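PDB 5IMU: Tat (Twin-arginine translocation) pathway signal sequence containing protein, which is of unknown function; the fragment studied, its C-terminal part, pairs an alpha/beta domain that binds a potassium ion with a bundle of helices. Local coordinates for residues A23-A35 / L46-R60. Residues are numbered along the deposited sequence; the frame is centred on the assembly and turned at random.
Sequences AVARQEPRISWAA and LVTDLAGGWIPPHVR
Two donors grip OE1 of E28: H58 reaches it from across the contact, its NE2 lying 2.8 Å from OE1 on the anti lone pair, and R30 NH2 comes in on the syn side, tilted out of the carboxylate plane. OE2 takes R30 NE in a salt bridge and the R30 backbone N, so four N-H groups fix the carboxylate's rotation and probably favour its charged form. E172 on helix 157-177 is a second acidic partner for R30. The Q27 amide pairs with the backbone of R60: OE1 accepts from R60 N at 2.8 Å, while NE2 gives to R60 O at 2.7 Å on a lone pair in the carbonyl plane. With CG anti to the carbonyl carbon (chi1 -63°) and the chain extended, the amide also gets back to its own helix, where NE2 donates to A23 O.

V59 sits between the two polar pairs, and behind it lies the W33 indole. V24 CG2 lies over one face, toward the rim; over the opposite face T48 CB makes a CH-pi contact, 3.9 Å from the centroid of the W33 six-membered ring. W33 NE1 donates almost straight to E28 O at 3.0 Å, holding the ring in place; V59 CG1 meets W33 CH2 at 3.9 Å. At chi1 175° the T48 hydroxyl turns away from its own N, and OG1 donates to S32 O at 2.7 Å. A34 and V47 form a hydrogen-bonded antiparallel pair. The arrangement joins a beta hairpin, strands 33-37 and 44-48, to helix 6-27 on its W33 face, the following loop closing over both, within an alpha/beta/alpha sandwich.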
# COMPACT_ATOMS: atom_id res chain seq x y z
N ALA A 23 -1.76 9.62 11.00
CA ALA A 23 -0.54 9.91 10.26
C ALA A 23 -0.65 9.47 8.81
O ALA A 23 -0.20 10.18 7.90
CB ALA A 23 0.65 9.22 10.94
N VAL A 24 -1.24 8.30 8.55
CA VAL A 24 -1.43 7.89 7.17
C VAL A 24 -2.66 8.57 6.58
O VAL A 24 -2.70 8.86 5.37
CB VAL A 24 -1.52 6.36 7.04
CG1 VAL A 24 -0.19 5.72 7.39
CG2 VAL A 24 -2.64 5.81 7.91
N ALA A 25 -3.67 8.85 7.40
CA ALA A 25 -4.90 9.45 6.89
C ALA A 25 -4.66 10.85 6.35
O ALA A 25 -5.21 11.23 5.32
CB ALA A 25 -5.98 9.46 7.97
N ARG A 26 -3.82 11.64 7.03
CA ARG A 26 -3.58 12.99 6.52
C ARG A 26 -2.79 12.97 5.22
O ARG A 26 -2.87 13.93 4.45
CB ARG A 26 -2.87 13.85 7.57
CG ARG A 26 -1.41 13.54 7.82
CD ARG A 26 -0.80 14.62 8.71
NE ARG A 26 -1.60 14.84 9.91
CZ ARG A 26 -1.41 14.21 11.06
NH1 ARG A 26 -0.43 13.32 11.18
NH2 ARG A 26 -2.19 14.47 12.10
N GLN A 27 -2.04 11.90 4.95
CA GLN A 27 -1.37 11.76 3.66
C GLN A 27 -2.36 11.38 2.56
O GLN A 27 -2.22 11.82 1.42
CB GLN A 27 -0.26 10.71 3.74
CG GLN A 27 0.87 11.06 4.68
CD GLN A 27 1.94 9.98 4.73
OE1 GLN A 27 2.73 9.84 3.80
NE2 GLN A 27 1.95 9.21 5.81
N GLU A 28 -3.36 10.57 2.88
CA GLU A 28 -4.39 10.17 1.92
C GLU A 28 -5.73 10.03 2.64
O GLU A 28 -6.12 8.93 3.06
CB GLU A 28 -4.02 8.87 1.21
CG GLU A 28 -5.01 8.51 0.12
CD GLU A 28 -5.29 9.69 -0.78
OE1 GLU A 28 -4.43 10.00 -1.63
OE2 GLU A 28 -6.37 10.32 -0.64
N PRO A 29 -6.46 11.13 2.81
CA PRO A 29 -7.72 11.09 3.58
C PRO A 29 -8.92 10.58 2.80
O PRO A 29 -9.98 10.37 3.41
CB PRO A 29 -7.91 12.55 3.99
CG PRO A 29 -7.28 13.33 2.88
CD PRO A 29 -6.11 12.50 2.40
N ARG A 30 -8.80 10.36 1.50
CA ARG A 30 -9.94 9.98 0.68
C ARG A 30 -10.31 8.50 0.82
O ARG A 30 -11.32 8.08 0.24
CB ARG A 30 -9.65 10.30 -0.79
CG ARG A 30 -9.46 11.79 -1.06
CD ARG A 30 -9.05 12.06 -2.50
NE ARG A 30 -7.65 11.72 -2.75
CZ ARG A 30 -7.05 11.83 -3.93
NH1 ARG A 30 -7.73 12.29 -4.98
NH2 ARG A 30 -5.78 11.50 -4.07
N ILE A 31 -9.54 7.71 1.57
CA ILE A 31 -9.83 6.30 1.78
C ILE A 31 -9.83 6.02 3.28
O ILE A 31 -9.28 6.78 4.08
CB ILE A 31 -8.83 5.38 1.07
CG1 ILE A 31 -7.43 5.54 1.67
CG2 ILE A 31 -8.80 5.68 -0.43
CD1 ILE A 31 -6.36 4.76 0.93
N SER A 32 -10.47 4.91 3.65
CA SER A 32 -10.61 4.55 5.06
C SER A 32 -9.38 3.79 5.55
O SER A 32 -8.80 2.99 4.81
CB SER A 32 -11.87 3.71 5.28
OG SER A 32 -13.03 4.48 5.05
N TRP A 33 -9.00 4.04 6.80
CA TRP A 33 -7.85 3.42 7.42
C TRP A 33 -8.23 2.86 8.79
O TRP A 33 -9.19 3.32 9.41
CB TRP A 33 -6.69 4.41 7.62
CG TRP A 33 -6.14 5.02 6.37
CD1 TRP A 33 -6.54 6.18 5.78
CD2 TRP A 33 -5.05 4.53 5.58
NE1 TRP A 33 -5.79 6.44 4.66
CE2 TRP A 33 -4.86 5.44 4.51
CE3 TRP A 33 -4.21 3.41 5.66
CZ2 TRP A 33 -3.88 5.26 3.54
CZ3 TRP A 33 -3.24 3.23 4.69
CH2 TRP A 33 -3.08 4.15 3.65
N ALA A 34 -7.46 1.88 9.26
CA ALA A 34 -7.60 1.38 10.61
C ALA A 34 -6.28 0.79 11.08
O ALA A 34 -5.49 0.28 10.28
CB ALA A 34 -8.71 0.32 10.72
N ALA A 35 -6.04 0.87 12.39
CA ALA A 35 -4.89 0.25 13.01
C ALA A 35 -5.31 -0.44 14.30
O ALA A 35 -6.19 0.04 15.02
CB ALA A 35 -3.78 1.27 13.31
N LEU A 46 -1.77 -2.29 10.38
CA LEU A 46 -2.32 -1.13 9.70
C LEU A 46 -2.93 -1.56 8.37
O LEU A 46 -2.30 -2.29 7.60
CB LEU A 46 -1.24 -0.07 9.46
CG LEU A 46 -1.69 1.17 8.68
CD1 LEU A 46 -2.77 1.93 9.44
CD2 LEU A 46 -0.51 2.07 8.38
N VAL A 47 -4.16 -1.11 8.11
CA VAL A 47 -4.89 -1.52 6.91
C VAL A 47 -5.62 -0.33 6.30
O VAL A 47 -5.93 0.66 6.98
CB VAL A 47 -5.92 -2.64 7.21
CG1 VAL A 47 -5.25 -3.85 7.84
CG2 VAL A 47 -7.05 -2.12 8.09
N THR A 48 -5.87 -0.43 5.00
CA THR A 48 -6.93 0.29 4.31
C THR A 48 -7.71 -0.73 3.50
O THR A 48 -7.21 -1.81 3.17
CB THR A 48 -6.39 1.40 3.40
OG1 THR A 48 -7.47 1.99 2.67
CG2 THR A 48 -5.38 0.83 2.41
N ASP A 49 -8.96 -0.40 3.17
CA ASP A 49 -9.79 -1.29 2.38
C ASP A 49 -9.72 -1.00 0.89
O ASP A 49 -10.57 -1.47 0.13
CB ASP A 49 -11.24 -1.24 2.87
CG ASP A 49 -11.88 0.12 2.70
OD1 ASP A 49 -11.17 1.10 2.37
OD2 ASP A 49 -13.11 0.22 2.91
N LEU A 50 -8.72 -0.23 0.46
CA LEU A 50 -8.57 0.09 -0.96
C LEU A 50 -8.44 -1.17 -1.80
O LEU A 50 -9.06 -1.29 -2.86
CB LEU A 50 -7.36 1.00 -1.16
CG LEU A 50 -7.00 1.43 -2.59
CD1 LEU A 50 -8.10 2.29 -3.21
CD2 LEU A 50 -5.67 2.18 -2.60
N ALA A 51 -7.63 -2.14 -1.35
CA ALA A 51 -7.42 -3.36 -2.11
C ALA A 51 -6.90 -4.50 -1.24
O ALA A 51 -5.78 -4.97 -1.44
CB ALA A 51 -6.45 -3.10 -3.26
N GLY A 52 -7.71 -4.95 -0.28
CA GLY A 52 -7.43 -6.16 0.47
C GLY A 52 -6.26 -6.11 1.43
O GLY A 52 -5.83 -7.16 1.92
N GLY A 53 -5.72 -4.92 1.72
CA GLY A 53 -4.57 -4.78 2.60
C GLY A 53 -3.36 -4.14 1.96
O GLY A 53 -2.38 -3.85 2.67
N TRP A 54 -3.38 -3.93 0.65
CA TRP A 54 -2.31 -3.23 -0.04
C TRP A 54 -2.27 -1.77 0.40
O TRP A 54 -3.31 -1.15 0.62
CB TRP A 54 -2.52 -3.35 -1.55
CG TRP A 54 -1.52 -2.67 -2.42
CD1 TRP A 54 -0.23 -3.06 -2.66
CD2 TRP A 54 -1.74 -1.50 -3.22
NE1 TRP A 54 0.37 -2.19 -3.55
CE2 TRP A 54 -0.53 -1.23 -3.91
CE3 TRP A 54 -2.83 -0.65 -3.42
CZ2 TRP A 54 -0.39 -0.14 -4.77
CZ3 TRP A 54 -2.69 0.43 -4.28
CH2 TRP A 54 -1.48 0.67 -4.94
N ILE A 55 -1.07 -1.23 0.54
CA ILE A 55 -0.86 0.17 0.91
C ILE A 55 -0.31 0.90 -0.31
O ILE A 55 0.73 0.50 -0.84
CB ILE A 55 0.08 0.31 2.11
CG1 ILE A 55 -0.37 -0.59 3.27
CG2 ILE A 55 0.14 1.76 2.57
CD1 ILE A 55 -1.81 -0.37 3.71
N PRO A 56 -0.96 1.97 -0.78
CA PRO A 56 -0.51 2.62 -2.01
C PRO A 56 0.86 3.28 -1.82
O PRO A 56 1.23 3.64 -0.69
CB PRO A 56 -1.60 3.65 -2.30
CG PRO A 56 -2.23 3.91 -0.96
CD PRO A 56 -2.18 2.60 -0.24
N PRO A 57 1.62 3.46 -2.90
CA PRO A 57 3.02 3.90 -2.74
C PRO A 57 3.17 5.33 -2.24
O PRO A 57 4.20 5.65 -1.64
CB PRO A 57 3.61 3.75 -4.15
CG PRO A 57 2.62 2.92 -4.92
CD PRO A 57 1.29 3.18 -4.31
N HIS A 58 2.19 6.20 -2.46
CA HIS A 58 2.37 7.60 -2.08
C HIS A 58 2.13 7.86 -0.60
O HIS A 58 2.25 9.01 -0.16
CB HIS A 58 1.47 8.51 -2.93
CG HIS A 58 0.01 8.35 -2.65
ND1 HIS A 58 -0.69 7.20 -2.96
CD2 HIS A 58 -0.89 9.21 -2.11
CE1 HIS A 58 -1.95 7.35 -2.61
NE2 HIS A 58 -2.10 8.56 -2.10
N VAL A 59 1.81 6.83 0.18
CA VAL A 59 1.62 6.95 1.62
C VAL A 59 2.84 6.39 2.31
O VAL A 59 3.19 5.22 2.12
CB VAL A 59 0.34 6.23 2.08
CG1 VAL A 59 0.25 6.23 3.60
CG2 VAL A 59 -0.88 6.88 1.46
N ARG A 60 3.51 7.22 3.11
CA ARG A 60 4.63 6.79 3.93
C ARG A 60 4.12 6.29 5.28
O ARG A 60 3.20 6.87 5.86
CB ARG A 60 5.63 7.93 4.13
CG ARG A 60 6.10 8.57 2.83
CD ARG A 60 6.86 7.58 1.97
NE ARG A 60 8.19 7.31 2.50
CZ ARG A 60 8.91 6.23 2.20
NH1 ARG A 60 8.41 5.31 1.39
NH2 ARG A 60 10.12 6.07 2.72